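Local structure of ECXA (Escherichia coli, 4L63) at residues Q21-T26 against F178-G183; T106-D109 against N113-T116; P196-N201 against Y205-R210; M237-G240 against F246-R249. The protein binds a zinc ion and is probably a metallopeptidase of the Met-zincin family, cutting peptide bonds in proteins. All blocks are in the same frame, centred on the assembly; numbering follows the deposited sequence.

Contact 1 of 4, residues Q21-T26 against F178-G183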
loop_
_atom_site.group_PDB
_atom_site.type_symbol
_atom_site.label_atom_id
_atom_site.label_comp_id
_atom_site.label_asym_id
_atom_site.label_seq_id
_atom_site.Cartn_x
_atom_site.Cartn_y
_atom_site.Cartn_z
ATOM N N GLN A 21 18.061 5.627 15.691
ATOM C CA GLN A 21 18.161 6.659 14.673
ATOM C C GLN A 21 19.031 6.182 13.525
ATOM O O GLN A 21 20.148 5.713 13.732
ATOM C CB GLN A 21 18.716 7.958 15.270
ATOM C CG GLN A 21 18.026 8.362 16.561
ATOM C CD GLN A 21 16.567 8.729 16.349
ATOM O OE1 GLN A 21 16.251 9.635 15.576
ATOM N NE2 GLN A 21 15.670 8.013 17.023
ATOM N N LEU A 22 18.501 6.299 12.312
ATOM C CA LEU A 22 19.207 5.859 11.118
ATOM C C LEU A 22 20.430 6.721 10.867
ATOM O O LEU A 22 20.364 7.943 10.968
ATOM C CB LEU A 22 18.279 5.898 9.902
ATOM C CG LEU A 22 17.115 4.910 9.986
ATOM C CD1 LEU A 22 15.974 5.348 9.084
ATOM C CD2 LEU A 22 17.604 3.525 9.617
ATOM N N TYR A 23 21.550 6.084 10.543
ATOM C CA TYR A 23 22.740 6.838 10.185
ATOM C C TYR A 23 22.462 7.672 8.933
ATOM O O TYR A 23 21.767 7.245 8.007
ATOM C CB TYR A 23 23.942 5.907 9.993
ATOM C CG TYR A 23 24.529 5.449 11.312
ATOM C CD1 TYR A 23 25.362 6.287 12.048
ATOM C CD2 TYR A 23 24.236 4.194 11.836
ATOM C CE1 TYR A 23 25.892 5.888 13.261
ATOM C CE2 TYR A 23 24.763 3.783 13.052
ATOM C CZ TYR A 23 25.593 4.638 13.761
ATOM O OH TYR A 23 26.127 4.243 14.970
ATOM N N ASN A 24 22.971 8.893 8.952
ATOM C CA ASN A 24 22.791 9.846 7.872
ATOM C C ASN A 24 24.040 9.847 7.006
ATOM O O ASN A 24 25.063 10.405 7.407
ATOM C CB ASN A 24 22.525 11.234 8.455
ATOM C CG ASN A 24 22.103 12.245 7.411
ATOM O OD1 ASN A 24 22.626 12.272 6.301
ATOM N ND2 ASN A 24 21.157 13.100 7.775
ATOM N N ILE A 25 23.976 9.224 5.830
ATOM C CA ILE A 25 25.181 9.082 5.014
ATOM C C ILE A 25 25.579 10.409 4.363
ATOM O O ILE A 25 26.707 10.562 3.893
ATOM C CB ILE A 25 25.026 7.988 3.929
ATOM C CG1 ILE A 25 23.940 8.350 2.916
ATOM C CG2 ILE A 25 24.765 6.618 4.571
ATOM C CD1 ILE A 25 23.955 7.468 1.683
ATOM N N THR A 26 24.664 11.375 4.353
ATOM C CA THR A 26 25.006 12.720 3.901
ATOM C C THR A 26 25.877 13.392 4.958
ATOM O O THR A 26 26.881 14.025 4.636
ATOM C CB THR A 26 23.756 13.587 3.628
ATOM O OG1 THR A 26 22.982 13.006 2.571
ATOM C CG2 THR A 26 24.163 15.004 3.220
ATOM N N PHE A 178 24.420 -4.850 15.557
ATOM C CA PHE A 178 25.675 -4.712 14.831
ATOM C C PHE A 178 26.609 -3.787 15.621
ATOM O O PHE A 178 26.177 -3.207 16.620
ATOM C CB PHE A 178 25.388 -4.198 13.414
ATOM C CG PHE A 178 24.605 -5.172 12.586
ATOM C CD1 PHE A 178 25.252 -6.154 11.853
ATOM C CD2 PHE A 178 23.218 -5.126 12.563
ATOM C CE1 PHE A 178 24.534 -7.070 11.106
ATOM C CE2 PHE A 178 22.493 -6.041 11.822
ATOM C CZ PHE A 178 23.154 -7.013 11.088
ATOM N N PRO A 179 27.889 -3.675 15.207
ATOM C CA PRO A 179 28.845 -2.886 16.001
ATOM C C PRO A 179 28.411 -1.459 16.333
ATOM O O PRO A 179 28.742 -0.973 17.412
ATOM C CB PRO A 179 30.088 -2.858 15.109
ATOM C CG PRO A 179 30.040 -4.150 14.396
ATOM C CD PRO A 179 28.578 -4.419 14.134
ATOM N N HIS A 180 27.684 -0.798 15.438
ATOM C CA HIS A 180 27.350 0.605 15.664
ATOM C C HIS A 180 25.854 0.822 15.839
ATOM O O HIS A 180 25.369 1.950 15.757
ATOM C CB HIS A 180 27.886 1.467 14.516
ATOM C CG HIS A 180 29.381 1.486 14.435
ATOM N ND1 HIS A 180 30.075 1.055 13.322
ATOM C CD2 HIS A 180 30.317 1.867 15.333
ATOM C CE1 HIS A 180 31.370 1.181 13.536
ATOM N NE2 HIS A 180 31.547 1.671 14.752
ATOM N N GLY A 181 25.124 -0.259 16.101
ATOM C CA GLY A 181 23.698 -0.144 16.338
ATOM C C GLY A 181 22.882 -1.373 15.985
ATOM O O GLY A 181 23.203 -2.489 16.395
ATOM N N VAL A 182 21.819 -1.156 15.218
ATOM C CA VAL A 182 20.831 -2.193 14.959
ATOM C C VAL A 182 20.236 -1.991 13.564
ATOM O O VAL A 182 20.123 -0.861 13.090
ATOM C CB VAL A 182 19.718 -2.178 16.052
ATOM C CG1 VAL A 182 18.984 -0.834 16.066
ATOM C CG2 VAL A 182 18.728 -3.334 15.859
ATOM N N GLY A 183 19.889 -3.081 12.890
ATOM C CA GLY A 183 19.198 -2.969 11.615
ATOM C C GLY A 183 17.735 -2.629 11.813
ATOM O O GLY A 183 17.071 -3.199 12.679
#
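His180 sits in a type I beta turn from Phe178 to Gly181, the tight bend of a hairpin, and Tyr23 approaches it from a loop just before helix 25-29. One hydrogen bond carries the contact. Tyr23 OH donates to the backbone carbonyl His180 O over a short 2.5 Å. The donor lies in the carbonyl plane and meets a lone pair, with a C=O...OH angle of 137°. The carbonyl oxygen also lies in the plane of the phenol ring, at its edge. The hydroxyl packs on the side chain as well, with Tyr23 OH 3.3 Å from His180 CB. The two side chains cross at about a right angle. His180 CG stands anti to its own carbonyl carbon (chi1 -65°), which turns the imidazole away from the bonded oxygen. Tyr15 of strand 12-16 backs both sides: its ring meets Tyr23 edge-to-face, and its hydroxyl bonds His180 N. Pro110 also touches both side chains. The contact is small and lies near the surface. The side chain of His180 is about 11 Å from that of the zinc ligand His164. A carbonyl can only accept, so the phenol proton is committed to the turn and the hydroxyl direction is set.

Contact 2 of 4, residues T106-D109 against N113-T116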
loop_
_atom_site.group_PDB
_atom_site.type_symbol
_atom_site.label_atom_id
_atom_site.label_comp_id
_atom_site.label_asym_id
_atom_site.label_seq_id
_atom_site.Cartn_x
_atom_site.Cartn_y
_atom_site.Cartn_z
ATOM N N THR A 106 32.573 -5.345 3.750
ATOM C CA THR A 106 32.559 -3.897 3.961
ATOM C C THR A 106 32.427 -3.530 5.437
ATOM O O THR A 106 31.605 -4.100 6.158
ATOM C CB THR A 106 31.403 -3.220 3.176
ATOM O OG1 THR A 106 31.651 -3.324 1.769
ATOM C CG2 THR A 106 31.266 -1.749 3.548
ATOM N N ILE A 107 33.241 -2.578 5.883
ATOM C CA ILE A 107 33.091 -2.003 7.215
ATOM C C ILE A 107 32.428 -0.632 7.144
ATOM O O ILE A 107 33.016 0.321 6.633
ATOM C CB ILE A 107 34.440 -1.848 7.933
ATOM C CG1 ILE A 107 35.129 -3.201 8.105
ATOM C CG2 ILE A 107 34.243 -1.169 9.282
ATOM C CD1 ILE A 107 36.400 -3.118 8.946
ATOM N N PHE A 108 31.206 -0.532 7.659
ATOM C CA PHE A 108 30.507 0.748 7.703
ATOM C C PHE A 108 30.971 1.554 8.903
ATOM O O PHE A 108 30.772 1.153 10.051
ATOM C CB PHE A 108 28.990 0.553 7.757
ATOM C CG PHE A 108 28.210 1.845 7.719
ATOM C CD1 PHE A 108 28.045 2.538 6.530
ATOM C CD2 PHE A 108 27.644 2.365 8.874
ATOM C CE1 PHE A 108 27.324 3.725 6.492
ATOM C CE2 PHE A 108 26.919 3.544 8.843
ATOM C CZ PHE A 108 26.764 4.229 7.650
ATOM N N ASP A 109 31.586 2.697 8.624
ATOM C CA ASP A 109 32.159 3.543 9.662
ATOM C C ASP A 109 31.484 4.913 9.704
ATOM O O ASP A 109 31.622 5.710 8.774
ATOM C CB ASP A 109 33.664 3.700 9.441
ATOM C CG ASP A 109 34.302 4.650 10.431
ATOM O OD1 ASP A 109 33.801 4.756 11.571
ATOM O OD2 ASP A 109 35.310 5.291 10.067
ATOM N N ASN A 113 35.209 6.847 7.388
ATOM C CA ASN A 113 36.223 5.949 6.842
ATOM C C ASN A 113 35.709 4.521 6.651
ATOM O O ASN A 113 36.251 3.567 7.215
ATOM C CB ASN A 113 37.464 5.931 7.734
ATOM C CG ASN A 113 38.632 5.229 7.078
ATOM O OD1 ASN A 113 38.765 5.239 5.854
ATOM N ND2 ASN A 113 39.479 4.601 7.885
ATOM N N SER A 114 34.655 4.388 5.850
ATOM C CA SER A 114 34.105 3.085 5.511
ATOM C C SER A 114 35.023 2.388 4.515
ATOM O O SER A 114 35.519 3.014 3.574
ATOM C CB SER A 114 32.694 3.229 4.936
ATOM O OG SER A 114 31.782 3.595 5.954
ATOM N N ARG A 115 35.263 1.099 4.730
ATOM C CA ARG A 115 36.194 0.364 3.890
ATOM C C ARG A 115 35.543 -0.845 3.234
ATOM O O ARG A 115 34.875 -1.645 3.892
ATOM C CB ARG A 115 37.418 -0.074 4.702
ATOM C CG ARG A 115 37.654 0.731 5.977
ATOM C CD ARG A 115 38.865 0.216 6.741
ATOM N NE ARG A 115 38.694 -1.168 7.179
ATOM C CZ ARG A 115 39.699 -1.999 7.438
ATOM N NH1 ARG A 115 39.453 -3.243 7.825
ATOM N NH2 ARG A 115 40.953 -1.587 7.307
ATOM N N THR A 116 35.739 -0.965 1.927
ATOM C CA THR A 116 35.279 -2.131 1.189
ATOM C C THR A 116 36.464 -2.926 0.658
ATOM O O THR A 116 37.351 -2.373 0.011
ATOM C CB THR A 116 34.368 -1.739 0.015
ATOM O OG1 THR A 116 33.067 -1.399 0.513
ATOM C CG2 THR A 116 34.237 -2.892 -0.967
#
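Thr106 and Thr116 meet through their hydroxyls, with Thr116 OG1 donating to Thr106 OG1 over 2.7 Å. They form a non-hydrogen-bonded pair of the antiparallel hairpin 104-107/115-119. The next pair, Ile107 with Arg115, is hydrogen-bonded: Ile107 N reaches Arg115 O at 2.7 Å, and Arg115 N reaches Ile107 O at 3.0 Å. Their side chains run side by side on the other face of the sheet, where Ile107 CD1 touches the edge of the guanidinium, 3.3 Å from Arg115 NH1. Toward the turn, Ser114 OG replaces a backbone acceptor. It takes an almost straight bond from Asp109 N (2.8 Å, 177°), and its chi1 of -71° sets the hydroxyl anti to its carbonyl carbon. Asp109 OD2 accepts a weak bond from Asn113 N at 3.1 Å, while Asp109 OD1 holds Ser111 N.

Further out, Ser114 OG is also bonded to Tyr29 OH. Thr106 OG1 is also hydrogen-bonded to Glu161 OE1, in the HExxH sequence on helix 146-165, and its side chain packs on the zinc ligand His164. Strand 104-107 is the antiparallel edge strand of the mixed sheet; in related zincins this strand borders the substrate cleft. Thr116 thus backs a hydroxyl that is itself bonded to Glu161, consistent with the pair steadying that carboxylate near the zinc.

Contact 3 of 4, residues P196-N201 against Y205-R210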
loop_
_atom_site.group_PDB
_atom_site.type_symbol
_atom_site.label_atom_id
_atom_site.label_comp_id
_atom_site.label_asym_id
_atom_site.label_seq_id
_atom_site.Cartn_x
_atom_site.Cartn_y
_atom_site.Cartn_z
ATOM N N PRO A 196 14.173 -8.848 -6.920
ATOM C CA PRO A 196 14.731 -9.009 -5.569
ATOM C C PRO A 196 15.827 -7.986 -5.264
ATOM O O PRO A 196 16.532 -7.522 -6.174
ATOM C CB PRO A 196 15.306 -10.436 -5.584
ATOM C CG PRO A 196 15.427 -10.801 -7.044
ATOM C CD PRO A 196 14.291 -10.078 -7.721
ATOM N N SER A 197 15.957 -7.627 -3.990
ATOM C CA SER A 197 17.005 -6.710 -3.557
ATOM C C SER A 197 18.380 -7.307 -3.839
ATOM O O SER A 197 18.571 -8.515 -3.752
ATOM C CB SER A 197 16.863 -6.400 -2.064
ATOM O OG SER A 197 17.929 -5.590 -1.597
ATOM N N ILE A 198 19.334 -6.452 -4.185
ATOM C CA ILE A 198 20.702 -6.892 -4.371
ATOM C C ILE A 198 21.391 -6.996 -3.003
ATOM O O ILE A 198 22.543 -7.424 -2.900
ATOM C CB ILE A 198 21.462 -5.934 -5.319
ATOM C CG1 ILE A 198 22.745 -6.596 -5.844
ATOM C CG2 ILE A 198 21.688 -4.579 -4.647
ATOM C CD1 ILE A 198 23.352 -5.899 -7.047
ATOM N N MET A 199 20.662 -6.629 -1.948
ATOM C CA MET A 199 21.178 -6.760 -0.581
ATOM C C MET A 199 20.632 -7.996 0.127
ATOM O O MET A 199 20.649 -8.063 1.360
ATOM C CB MET A 199 20.851 -5.518 0.244
ATOM C CG MET A 199 21.311 -4.222 -0.392
ATOM S SD MET A 199 23.089 -4.255 -0.731
ATOM C CE MET A 199 23.774 -4.386 0.933
ATOM N N LEU A 200 20.126 -8.953 -0.645
ATOM C CA LEU A 200 19.784 -10.265 -0.102
ATOM C C LEU A 200 20.971 -10.815 0.678
ATOM O O LEU A 200 22.120 -10.638 0.274
ATOM C CB LEU A 200 19.402 -11.241 -1.214
ATOM C CG LEU A 200 18.066 -11.002 -1.914
ATOM C CD1 LEU A 200 17.814 -12.105 -2.939
ATOM C CD2 LEU A 200 16.926 -10.904 -0.908
ATOM N N ASN A 201 20.694 -11.455 1.810
ATOM C CA ASN A 201 21.743 -12.097 2.585
ATOM C C ASN A 201 22.291 -13.287 1.800
ATOM O O ASN A 201 21.558 -14.232 1.496
ATOM C CB ASN A 201 21.208 -12.531 3.952
ATOM C CG ASN A 201 22.309 -12.860 4.936
ATOM O OD1 ASN A 201 23.343 -13.414 4.563
ATOM N ND2 ASN A 201 22.089 -12.530 6.206
ATOM N N TYR A 205 20.472 -16.677 0.376
ATOM C CA TYR A 205 19.967 -16.578 -0.992
ATOM C C TYR A 205 21.104 -16.561 -1.994
ATOM O O TYR A 205 22.206 -16.114 -1.681
ATOM C CB TYR A 205 19.143 -15.306 -1.196
ATOM C CG TYR A 205 18.014 -15.082 -0.226
ATOM C CD1 TYR A 205 18.242 -14.448 0.988
ATOM C CD2 TYR A 205 16.709 -15.456 -0.542
ATOM C CE1 TYR A 205 17.212 -14.216 1.877
ATOM C CE2 TYR A 205 15.668 -15.227 0.344
ATOM C CZ TYR A 205 15.928 -14.605 1.552
ATOM O OH TYR A 205 14.913 -14.364 2.448
ATOM N N ASP A 206 20.829 -17.045 -3.201
ATOM C CA ASP A 206 21.682 -16.756 -4.346
ATOM C C ASP A 206 20.976 -15.721 -5.207
ATOM O O ASP A 206 19.942 -16.011 -5.822
ATOM C CB ASP A 206 21.985 -18.006 -5.167
ATOM C CG ASP A 206 22.878 -17.711 -6.363
ATOM O OD1 ASP A 206 24.065 -17.371 -6.163
ATOM O OD2 ASP A 206 22.379 -17.784 -7.506
ATOM N N TYR A 207 21.532 -14.514 -5.232
ATOM C CA TYR A 207 20.931 -13.381 -5.933
ATOM C C TYR A 207 20.626 -13.690 -7.398
ATOM O O TYR A 207 19.569 -13.319 -7.911
ATOM C CB TYR A 207 21.852 -12.163 -5.841
ATOM C CG TYR A 207 21.394 -10.981 -6.668
ATOM C CD1 TYR A 207 20.296 -10.216 -6.280
ATOM C CD2 TYR A 207 22.054 -10.635 -7.842
ATOM C CE1 TYR A 207 19.874 -9.137 -7.037
ATOM C CE2 TYR A 207 21.642 -9.558 -8.603
ATOM C CZ TYR A 207 20.553 -8.812 -8.197
ATOM O OH TYR A 207 20.141 -7.739 -8.954
ATOM N N ILE A 208 21.552 -14.363 -8.069
ATOM C CA ILE A 208 21.376 -14.666 -9.487
ATOM C C ILE A 208 20.170 -15.568 -9.696
ATOM O O ILE A 208 19.335 -15.325 -10.570
ATOM C CB ILE A 208 22.613 -15.344 -10.088
ATOM C CG1 ILE A 208 23.829 -14.430 -9.970
ATOM C CG2 ILE A 208 22.357 -15.708 -11.546
ATOM C CD1 ILE A 208 25.069 -14.986 -10.645
ATOM N N ASP A 209 20.092 -16.614 -8.880
ATOM C CA ASP A 209 18.987 -17.556 -8.941
ATOM C C ASP A 209 17.651 -16.873 -8.637
ATOM O O ASP A 209 16.656 -17.123 -9.310
ATOM C CB ASP A 209 19.224 -18.711 -7.970
ATOM C CG ASP A 209 18.295 -19.881 -8.219
ATOM O OD1 ASP A 209 18.125 -20.271 -9.396
ATOM O OD2 ASP A 209 17.733 -20.411 -7.237
ATOM N N ARG A 210 17.626 -16.012 -7.621
ATOM C CA ARG A 210 16.399 -15.299 -7.292
ATOM C C ARG A 210 16.037 -14.303 -8.393
ATOM O O ARG A 210 14.861 -14.140 -8.723
ATOM C CB ARG A 210 16.518 -14.577 -5.942
ATOM C CG ARG A 210 16.819 -15.501 -4.763
ATOM C CD ARG A 210 15.968 -16.759 -4.823
ATOM N NE ARG A 210 14.541 -16.458 -4.782
ATOM C CZ ARG A 210 13.590 -17.292 -5.188
ATOM N NH1 ARG A 210 13.914 -18.481 -5.687
ATOM N NH2 ARG A 210 12.315 -16.932 -5.112
HETATM O O HOH W 1 17.988 -6.660 -8.306
#
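Ile198 lies over one face of the Tyr207 ring in the close-packed half of the contact. Its CG1 makes a CH-pi contact 4.1 Å from the ring centroid, offset toward the rim. Tyr207 CG is anti to the backbone N (chi1 173°), which swings the ring off helix 207-215 against the loop. Backbone carbonyls meet the ring edge, with Ser197 O 3.5 Å from Tyr207 CD1. One water joins Tyr207 OH (2.5 Å) to Pro196 O (2.7 Å) in the ring plane, and Gly225 N also bonds the hydroxyl.

The loop here has the sequence and place of the Met-turn that marks metzincins. It is a type I turn from Ser197 to Leu200, and Met199 N bonds back to Ser197 OG as an ST turn at 2.9 Å. Met199 packs on His164, Ile198 O accepts from His160 ND1 and Asn201 touches His170, so the turn lies against the zinc-binding histidines. Asp230 holds Ser197 OG.

The other half is more open. Leu200 CD2 stands over the centre of the Tyr205 ring, 4.2 Å from its centroid, but Tyr205, Asn201 and Arg210 are all partly exposed. Tyr205 N donates to Asn201 O at 2.9 Å. Leu200 CD1 rests on Arg210 CG at 4.0 Å, while the bent arginine carries its guanidinium away to a salt bridge with Glu9.

Contact 4 of 4, residues M237-G240 against F246-R249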
loop_
_atom_site.group_PDB
_atom_site.type_symbol
_atom_site.label_atom_id
_atom_site.label_comp_id
_atom_site.label_asym_id
_atom_site.label_seq_id
_atom_site.Cartn_x
_atom_site.Cartn_y
_atom_site.Cartn_z
ATOM N N MET A 237 18.499 6.715 3.872
ATOM C CA MET A 237 19.808 6.804 4.527
ATOM C C MET A 237 20.486 8.134 4.227
ATOM O O MET A 237 21.353 8.569 4.984
ATOM C CB MET A 237 20.730 5.658 4.097
ATOM C CG MET A 237 20.207 4.249 4.430
ATOM S SD MET A 237 19.603 4.054 6.121
ATOM C CE MET A 237 21.115 4.253 7.066
ATOM N N ARG A 238 20.106 8.770 3.122
ATOM C CA ARG A 238 20.660 10.087 2.785
ATOM C C ARG A 238 20.088 11.188 3.668
ATOM O O ARG A 238 20.707 12.230 3.826
ATOM C CB ARG A 238 20.406 10.447 1.320
ATOM C CG ARG A 238 21.252 9.684 0.333
ATOM C CD ARG A 238 20.892 10.064 -1.085
ATOM N NE ARG A 238 21.083 11.488 -1.342
ATOM C CZ ARG A 238 20.266 12.228 -2.085
ATOM N NH1 ARG A 238 19.195 11.679 -2.642
ATOM N NH2 ARG A 238 20.519 13.516 -2.267
ATOM N N ARG A 239 18.909 10.973 4.241
ATOM C CA ARG A 239 18.324 12.015 5.080
ATOM C C ARG A 239 18.302 11.607 6.549
ATOM O O ARG A 239 18.134 12.450 7.430
ATOM C CB ARG A 239 16.914 12.375 4.604
ATOM C CG ARG A 239 15.870 11.302 4.812
ATOM C CD ARG A 239 14.487 11.857 4.506
ATOM N NE ARG A 239 13.440 10.860 4.703
ATOM C CZ ARG A 239 13.012 10.028 3.760
ATOM N NH1 ARG A 239 13.536 10.072 2.540
ATOM N NH2 ARG A 239 12.055 9.154 4.037
ATOM N N GLY A 240 18.489 10.316 6.807
ATOM C CA GLY A 240 18.540 9.807 8.165
ATOM C C GLY A 240 17.276 10.102 8.948
ATOM O O GLY A 240 16.180 10.124 8.390
ATOM N N PHE A 246 7.312 7.409 9.904
ATOM C CA PHE A 246 6.551 6.777 8.826
ATOM C C PHE A 246 7.124 7.161 7.466
ATOM O O PHE A 246 7.055 6.385 6.512
ATOM C CB PHE A 246 5.072 7.163 8.903
ATOM C CG PHE A 246 4.386 6.698 10.164
ATOM C CD1 PHE A 246 4.753 5.507 10.768
ATOM C CD2 PHE A 246 3.396 7.465 10.752
ATOM C CE1 PHE A 246 4.132 5.084 11.934
ATOM C CE2 PHE A 246 2.774 7.047 11.922
ATOM C CZ PHE A 246 3.142 5.852 12.505
ATOM N N THR A 247 7.689 8.359 7.363
ATOM C CA THR A 247 8.262 8.761 6.078
ATOM C C THR A 247 9.508 7.909 5.797
ATOM O O THR A 247 9.834 7.637 4.642
ATOM C CB THR A 247 8.613 10.267 6.040
ATOM O OG1 THR A 247 9.607 10.550 7.021
ATOM C CG2 THR A 247 7.381 11.107 6.335
ATOM N N ASN A 248 10.187 7.478 6.861
ATOM C CA ASN A 248 11.354 6.612 6.723
ATOM C C ASN A 248 10.985 5.133 6.575
ATOM O O ASN A 248 11.640 4.407 5.838
ATOM C CB ASN A 248 12.300 6.779 7.922
ATOM C CG ASN A 248 13.096 8.070 7.859
ATOM O OD1 ASN A 248 13.240 8.662 6.793
ATOM N ND2 ASN A 248 13.626 8.503 8.999
ATOM N N ARG A 249 9.953 4.690 7.284
ATOM C CA ARG A 249 9.600 3.269 7.272
ATOM C C ARG A 249 8.919 2.806 5.987
ATOM O O ARG A 249 8.995 1.617 5.640
ATOM C CB ARG A 249 8.686 2.920 8.447
ATOM C CG ARG A 249 9.325 3.058 9.822
ATOM C CD ARG A 249 8.324 2.687 10.906
ATOM N NE ARG A 249 7.680 1.414 10.602
ATOM C CZ ARG A 249 6.645 0.907 11.265
ATOM N NH1 ARG A 249 6.103 1.575 12.273
ATOM N NH2 ARG A 249 6.139 -0.263 10.898
#
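Gly240 and Asn248 make a polar contact between the end of helix 228-239 and the short helix 246-249, well away from the zinc site. Asn248 ND2 donates to Gly240 O at 3.1 Å. The bond is bent: the N-H...O angle is 141°, and the donor stands above the carbonyl plane, not on a lone pair. The same amide nitrogen also bonds Ser242 O, so one side chain grips the connecting segment at two carbonyls. Gly240 is the first residue past the helix to leave helical angles, with a positive phi.

Arg239 reaches across beside this bond. Its CG takes the crowded position between backbone N and carbonyl carbon (chi1 69°), and the chain then runs extended to NE. The side chains of Arg239 and Asn248 run antiparallel past one another, and Arg239 NE comes to 3.0 Å from Asn248 OD1. Arg239 NH2 comes near Thr247 O at the guanidinium edge, but the angle is too poor for a hydrogen bond.

Asn248 packs on Leu22 of strand 21-22, which pairs with strand 241-242 between the two helices. Its backbone bonds Ala187, just past strand 181-186. On the far side of helix 246-249, Phe246 packs against other protein chains of the assembly.

In the fold
Contacts 1, 2 and 4 form a chain of neighbours. Contact 1 lies about 12 Å, centre to centre, from both contact 2 and contact 4. It touches contact 2 through Phe108, which packs on Tyr23. It touches contact 4 where segment 21-26 probably bonds the end of helix 228-239 through Ile25 N and Thr26 OG1. In sequence, contact 2 falls between the two segments of contact 1; contacts 3 and 4 follow. Contact 3 stands about 22 Å from contacts 1 and 2, across the chain's centre from contact 2. Contacts 2 and 3 approach the zinc-binding histidines from different elements, the outer strand and the Met-turn loop. Contact 4 lies about 23 Å from contact 3, away from the zinc site, where helix 246-249 meets other chains.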